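Local coordinates for NIF3-related protein (Bacillus cereus, PDB 2GX8) that is of unknown function but belongs to the NIF3 family and binds two zinc ions at a conserved dimetal site, at residues I272-E277 against V307-V312; D330-G335 against L348-V353. All blocks are in the same frame, centred on the assembly; numbering follows the deposited sequence.

In the fold
Contacts 1 and 2 lie in the same mixed sheet, their centres about 11 Å apart, and meet where strand 306-313 runs parallel to strand 331-335. A311 O and V333 N, and likewise K309 O and D330 N, make probable hydrogen bonds between them. Contact 1 is antiparallel and partly buried: its apolar residues are buried, whereas Y274 and K309 are partly exposed and R308 is exposed. Contact 2 is parallel and buried, held by backbone bonds and aliphatic groups, with the polar side-chain ends of Y332 and T334 bonded to backbone carbonyls outside it. The T334 side chain of contact 2 is about 9 Å from a bound zinc ion.

Contact 1: I272-E277 against V307-V312; sequences IGYLQE and VRKVAV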
loop_
_atom_site.group_PDB
_atom_site.type_symbol
_atom_site.label_atom_id
_atom_site.label_comp_id
_atom_site.label_asym_id
_atom_site.label_seq_id
_atom_site.Cartn_x
_atom_site.Cartn_y
_atom_site.Cartn_z
ATOM N N ILE C 272 -5.711 31.230 18.067
ATOM C CA ILE C 272 -6.561 31.134 19.230
ATOM C C ILE C 272 -6.211 32.331 20.081
ATOM O O ILE C 272 -5.035 32.593 20.298
ATOM C CB ILE C 272 -6.494 29.751 19.967
ATOM C CG1 ILE C 272 -7.602 29.669 21.043
ATOM C CG2 ILE C 272 -5.096 29.433 20.511
ATOM C CD1 ILE C 272 -7.740 28.311 21.706
ATOM N N GLY C 273 -7.233 33.083 20.500
ATOM C CA GLY C 273 -7.070 34.302 21.258
ATOM C C GLY C 273 -8.293 34.589 22.117
ATOM O O GLY C 273 -9.151 33.718 22.296
ATOM N N TYR C 274 -8.393 35.825 22.601
ATOM C CA TYR C 274 -9.466 36.236 23.520
ATOM C C TYR C 274 -10.288 37.429 23.069
ATOM O O TYR C 274 -9.738 38.437 22.628
ATOM C CB TYR C 274 -8.854 36.580 24.887
ATOM C CG TYR C 274 -8.192 35.406 25.567
ATOM C CD1 TYR C 274 -6.822 35.154 25.410
ATOM C CD2 TYR C 274 -8.946 34.528 26.354
ATOM C CE1 TYR C 274 -6.222 34.054 26.034
ATOM C CE2 TYR C 274 -8.363 33.433 26.985
ATOM C CZ TYR C 274 -7.011 33.192 26.822
ATOM O OH TYR C 274 -6.462 32.093 27.471
ATOM N N LEU C 275 -11.609 37.330 23.198
ATOM C CA LEU C 275 -12.459 38.478 22.898
ATOM C C LEU C 275 -12.153 39.595 23.903
ATOM O O LEU C 275 -11.556 39.345 24.956
ATOM C CB LEU C 275 -13.945 38.109 22.935
ATOM C CG LEU C 275 -14.529 37.161 21.885
ATOM C CD1 LEU C 275 -15.965 36.813 22.203
ATOM C CD2 LEU C 275 -14.425 37.720 20.462
ATOM N N GLN C 276 -12.540 40.824 23.569
ATOM C CA GLN C 276 -12.358 41.978 24.459
ATOM C C GLN C 276 -13.297 41.885 25.687
ATOM O O GLN C 276 -12.944 42.303 26.805
ATOM C CB GLN C 276 -12.590 43.284 23.669
ATOM C CG GLN C 276 -12.489 44.628 24.464
ATOM C CD GLN C 276 -11.057 45.037 24.831
ATOM O OE1 GLN C 276 -10.081 44.332 24.533
ATOM N NE2 GLN C 276 -10.931 46.194 25.472
ATOM N N GLU C 277 -14.502 41.358 25.466
ATOM C CA GLU C 277 -15.478 41.140 26.535
ATOM C C GLU C 277 -16.222 39.825 26.313
ATOM O O GLU C 277 -16.367 39.381 25.170
ATOM C CB GLU C 277 -16.467 42.308 26.667
ATOM C CG GLU C 277 -15.964 43.480 27.542
ATOM C CD GLU C 277 -17.037 44.548 27.810
ATOM O OE1 GLU C 277 -18.036 44.610 27.052
ATOM O OE2 GLU C 277 -16.871 45.341 28.769
ATOM N N VAL C 307 -18.892 32.647 26.162
ATOM C CA VAL C 307 -17.669 32.434 25.414
ATOM C C VAL C 307 -16.711 33.595 25.607
ATOM O O VAL C 307 -17.102 34.767 25.532
ATOM C CB VAL C 307 -17.866 32.171 23.908
ATOM C CG1 VAL C 307 -18.752 30.936 23.663
ATOM C CG2 VAL C 307 -18.411 33.384 23.178
ATOM N N ARG C 308 -15.445 33.241 25.836
ATOM C CA ARG C 308 -14.386 34.215 26.049
ATOM C C ARG C 308 -13.188 33.942 25.123
ATOM O O ARG C 308 -12.743 34.851 24.413
ATOM C CB ARG C 308 -13.970 34.230 27.520
ATOM C CG ARG C 308 -12.729 35.065 27.821
ATOM C CD ARG C 308 -12.967 36.577 27.808
ATOM N NE ARG C 308 -11.858 37.254 28.494
ATOM C CZ ARG C 308 -11.664 38.569 28.504
ATOM N NH1 ARG C 308 -12.499 39.373 27.848
ATOM N NH2 ARG C 308 -10.624 39.079 29.155
ATOM N N LYS C 309 -12.639 32.729 25.133
ATOM C CA LYS C 309 -11.567 32.485 24.163
ATOM C C LYS C 309 -12.077 31.764 22.947
ATOM O O LYS C 309 -12.823 30.793 23.039
ATOM C CB LYS C 309 -10.288 31.874 24.735
ATOM C CG LYS C 309 -10.265 30.413 24.991
ATOM C CD LYS C 309 -8.939 30.003 25.656
ATOM C CE LYS C 309 -7.717 30.235 24.783
ATOM N NZ LYS C 309 -6.471 29.769 25.487
ATOM N N VAL C 310 -11.618 32.265 21.802
ATOM C CA VAL C 310 -12.060 31.859 20.497
ATOM C C VAL C 310 -10.931 31.303 19.637
ATOM O O VAL C 310 -9.843 31.875 19.573
ATOM C CB VAL C 310 -12.599 33.105 19.752
ATOM C CG1 VAL C 310 -13.046 32.771 18.330
ATOM C CG2 VAL C 310 -13.717 33.780 20.542
ATOM N N ALA C 311 -11.212 30.193 18.960
ATOM C CA ALA C 311 -10.284 29.601 17.999
ATOM C C ALA C 311 -10.848 29.880 16.605
ATOM O O ALA C 311 -12.048 29.821 16.400
ATOM C CB ALA C 311 -10.146 28.083 18.239
ATOM N N VAL C 312 -10.008 30.249 15.656
ATOM C CA VAL C 312 -10.494 30.409 14.259
ATOM C C VAL C 312 -9.559 29.751 13.272
ATOM O O VAL C 312 -8.364 29.786 13.452
ATOM C CB VAL C 312 -10.782 31.893 13.857
ATOM C CG1 VAL C 312 -9.639 32.815 14.256
ATOM C CG2 VAL C 312 -11.108 32.003 12.367
#
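V307 meets L275 through one methyl, CG2 approaching CD1 of the leucine at 4.3 Å, a loose apolar touch beside F284 of helix 281-292. At R308 the backbone grip begins: L275 N bonds to R308 O (3.0 Å, N-H...O 170°). The arginine side chain bends at chi2 and extends toward the corner at Q276 and E277. There NH1 makes a weak hydrogen bond to the backbone carbonyl Q276 O (3.1 Å), which lies at the guanidinium edge, while L275 O sits over one face of the group without a proper bond.

K309 packs lengthwise on Y274. Its CG takes the position between the backbone N and the carbonyl carbon (chi1 80°), which sends the chain alongside Y274, both side chains pointing the same way. CB comes within 3.3 Å of Y274 CE2, and the aliphatic run follows the ring to its hydroxyl, where NZ donates to OH at 3.1 Å. The ammonium is shared with K327 O, and on its other flank CE touches I272 CD1 (3.6 Å). Its backbone N, like that of R308, bonds to D330 OD2.

The pairing is a classic antiparallel one, with Y274-K309 and I272-A311 as non-hydrogen-bonded pairs flanking the hydrogen-bonded pair G273-V310. It sets strand 306-313 inside the mixed sheet, between strand 270-280 and the parallel strand 331-335.

V310 exchanges two bonds with G273; the one from V310 N to G273 O measures 2.9 Å. On the face turned away from K309, V310 CG2 packs against L275 CG (3.7 Å), the two side chains meeting at a slant next to F284 and L147. A311 pairs with I272, its CB resting against I272 CG1 and close to L153 of strand 150-168.

Contact 2: D330-G335 against L348-V353; sequences DVYVTG and LGLNIV
Both bonds that tie Y332 to N351 and V353 arrive from well above the carbonyl planes: Y332 N meets N351 O at 2.8 Å with the donor 38° out of plane, and V353 N meets Y332 O at 3.0 Å with a similar tilt. Farther along, T334 N reaches V353 O in the carbonyl plane, though at a longer 3.3 Å. At the opposite end N351 N makes only a weak bond to D330 O. V331, Y332 and V333 pair in parallel with N351, I352 and V353.

On one face V331 CG2 lies 3.9 Å from V353 CG2, the two valines meeting at an angle. On the other, with CG anti to the backbone N (chi1 -179°) and a bend at chi2, L350 brings CD2 to 3.9 Å from Y332 CB; I352 CD1 meets the same tyrosine obliquely at CD1.

Strands 331-335 and 351-354 are the two parallel strands of a beta-alpha-beta unit whose connecting helix, 339-348, ends in a Schellman motif with G349 as its C-prime residue. F284 and L281 of helix 281-292 pack on the valine face, whereas the Y332 ring runs toward helix 321-326 and its OH bonds to G317 O.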
loop_
_atom_site.group_PDB
_atom_site.type_symbol
_atom_site.label_atom_id
_atom_site.label_comp_id
_atom_site.label_asym_id
_atom_site.label_seq_id
_atom_site.Cartn_x
_atom_site.Cartn_y
_atom_site.Cartn_z
ATOM N N ASP C 330 -13.568 28.192 23.839
ATOM C CA ASP C 330 -14.950 28.157 24.306
ATOM C C ASP C 330 -15.818 27.965 23.076
ATOM O O ASP C 330 -16.917 27.399 23.168
ATOM C CB ASP C 330 -15.331 29.481 24.972
ATOM C CG ASP C 330 -14.717 29.650 26.344
ATOM O OD1 ASP C 330 -14.725 28.674 27.134
ATOM O OD2 ASP C 330 -14.254 30.775 26.651
ATOM N N VAL C 331 -15.307 28.444 21.939
ATOM C CA VAL C 331 -15.989 28.405 20.664
ATOM C C VAL C 331 -14.953 28.281 19.543
ATOM O O VAL C 331 -13.850 28.798 19.654
ATOM C CB VAL C 331 -16.828 29.690 20.438
ATOM C CG1 VAL C 331 -15.945 30.877 20.376
ATOM C CG2 VAL C 331 -17.655 29.606 19.145
ATOM N N TYR C 332 -15.321 27.626 18.456
ATOM C CA TYR C 332 -14.414 27.440 17.323
ATOM C C TYR C 332 -15.069 27.937 16.028
ATOM O O TYR C 332 -16.119 27.468 15.654
ATOM C CB TYR C 332 -13.998 25.962 17.260
ATOM C CG TYR C 332 -13.038 25.523 16.139
ATOM C CD1 TYR C 332 -13.172 24.261 15.564
ATOM C CD2 TYR C 332 -12.005 26.357 15.663
ATOM C CE1 TYR C 332 -12.297 23.814 14.549
ATOM C CE2 TYR C 332 -11.111 25.911 14.605
ATOM C CZ TYR C 332 -11.285 24.642 14.069
ATOM O OH TYR C 332 -10.456 24.138 13.054
ATOM N N VAL C 333 -14.435 28.882 15.344
ATOM C CA VAL C 333 -14.968 29.449 14.112
ATOM C C VAL C 333 -14.240 28.877 12.914
ATOM O O VAL C 333 -13.106 29.250 12.672
ATOM C CB VAL C 333 -14.758 30.980 14.060
ATOM C CG1 VAL C 333 -15.282 31.542 12.751
ATOM C CG2 VAL C 333 -15.423 31.641 15.221
ATOM N N THR C 334 -14.908 28.018 12.138
ATOM C CA THR C 334 -14.293 27.372 10.974
ATOM C C THR C 334 -15.350 26.986 9.933
ATOM O O THR C 334 -16.537 26.947 10.254
ATOM C CB THR C 334 -13.498 26.121 11.441
ATOM O OG1 THR C 334 -12.656 25.620 10.385
ATOM C CG2 THR C 334 -14.438 25.040 11.981
ATOM N N GLY C 335 -14.940 26.678 8.702
ATOM C CA GLY C 335 -15.883 26.299 7.660
ATOM C C GLY C 335 -16.035 24.806 7.446
ATOM O O GLY C 335 -15.303 23.991 8.015
ATOM N N LEU C 348 -17.050 17.025 23.063
ATOM C CA LEU C 348 -15.851 17.612 23.665
ATOM C C LEU C 348 -16.246 18.782 24.576
ATOM O O LEU C 348 -15.510 19.137 25.489
ATOM C CB LEU C 348 -14.888 18.132 22.604
ATOM C CG LEU C 348 -14.177 17.139 21.681
ATOM C CD1 LEU C 348 -13.378 17.894 20.628
ATOM C CD2 LEU C 348 -13.267 16.192 22.477
ATOM N N GLY C 349 -17.421 19.353 24.331
ATOM C CA GLY C 349 -17.884 20.540 25.049
ATOM C C GLY C 349 -17.423 21.793 24.302
ATOM O O GLY C 349 -17.254 22.844 24.901
ATOM N N LEU C 350 -17.223 21.679 22.979
ATOM C CA LEU C 350 -16.773 22.792 22.148
ATOM C C LEU C 350 -17.892 23.404 21.300
ATOM O O LEU C 350 -18.562 22.701 20.527
ATOM C CB LEU C 350 -15.652 22.317 21.207
ATOM C CG LEU C 350 -15.033 23.339 20.262
ATOM C CD1 LEU C 350 -14.175 24.337 21.019
ATOM C CD2 LEU C 350 -14.189 22.609 19.223
ATOM N N ASN C 351 -18.087 24.714 21.418
ATOM C CA ASN C 351 -19.062 25.391 20.606
ATOM C C ASN C 351 -18.445 25.683 19.253
ATOM O O ASN C 351 -17.224 25.712 19.123
ATOM C CB ASN C 351 -19.474 26.676 21.273
ATOM C CG ASN C 351 -20.170 26.439 22.580
ATOM O OD1 ASN C 351 -20.729 25.361 22.822
ATOM N ND2 ASN C 351 -20.171 27.441 23.418
ATOM N N ILE C 352 -19.290 25.894 18.252
ATOM C CA ILE C 352 -18.807 26.134 16.918
ATOM C C ILE C 352 -19.668 27.151 16.240
ATOM O O ILE C 352 -20.867 27.170 16.439
ATOM C CB ILE C 352 -18.864 24.835 16.054
ATOM C CG1 ILE C 352 -18.253 23.660 16.830
ATOM C CG2 ILE C 352 -18.245 25.045 14.661
ATOM C CD1 ILE C 352 -17.255 22.916 16.094
ATOM N N VAL C 353 -19.039 28.039 15.488
ATOM C CA VAL C 353 -19.770 28.919 14.605
ATOM C C VAL C 353 -19.145 28.670 13.227
ATOM O O VAL C 353 -17.958 28.759 13.094
ATOM C CB VAL C 353 -19.618 30.375 14.956
ATOM C CG1 VAL C 353 -20.359 31.175 13.937
ATOM C CG2 VAL C 353 -20.189 30.668 16.413
#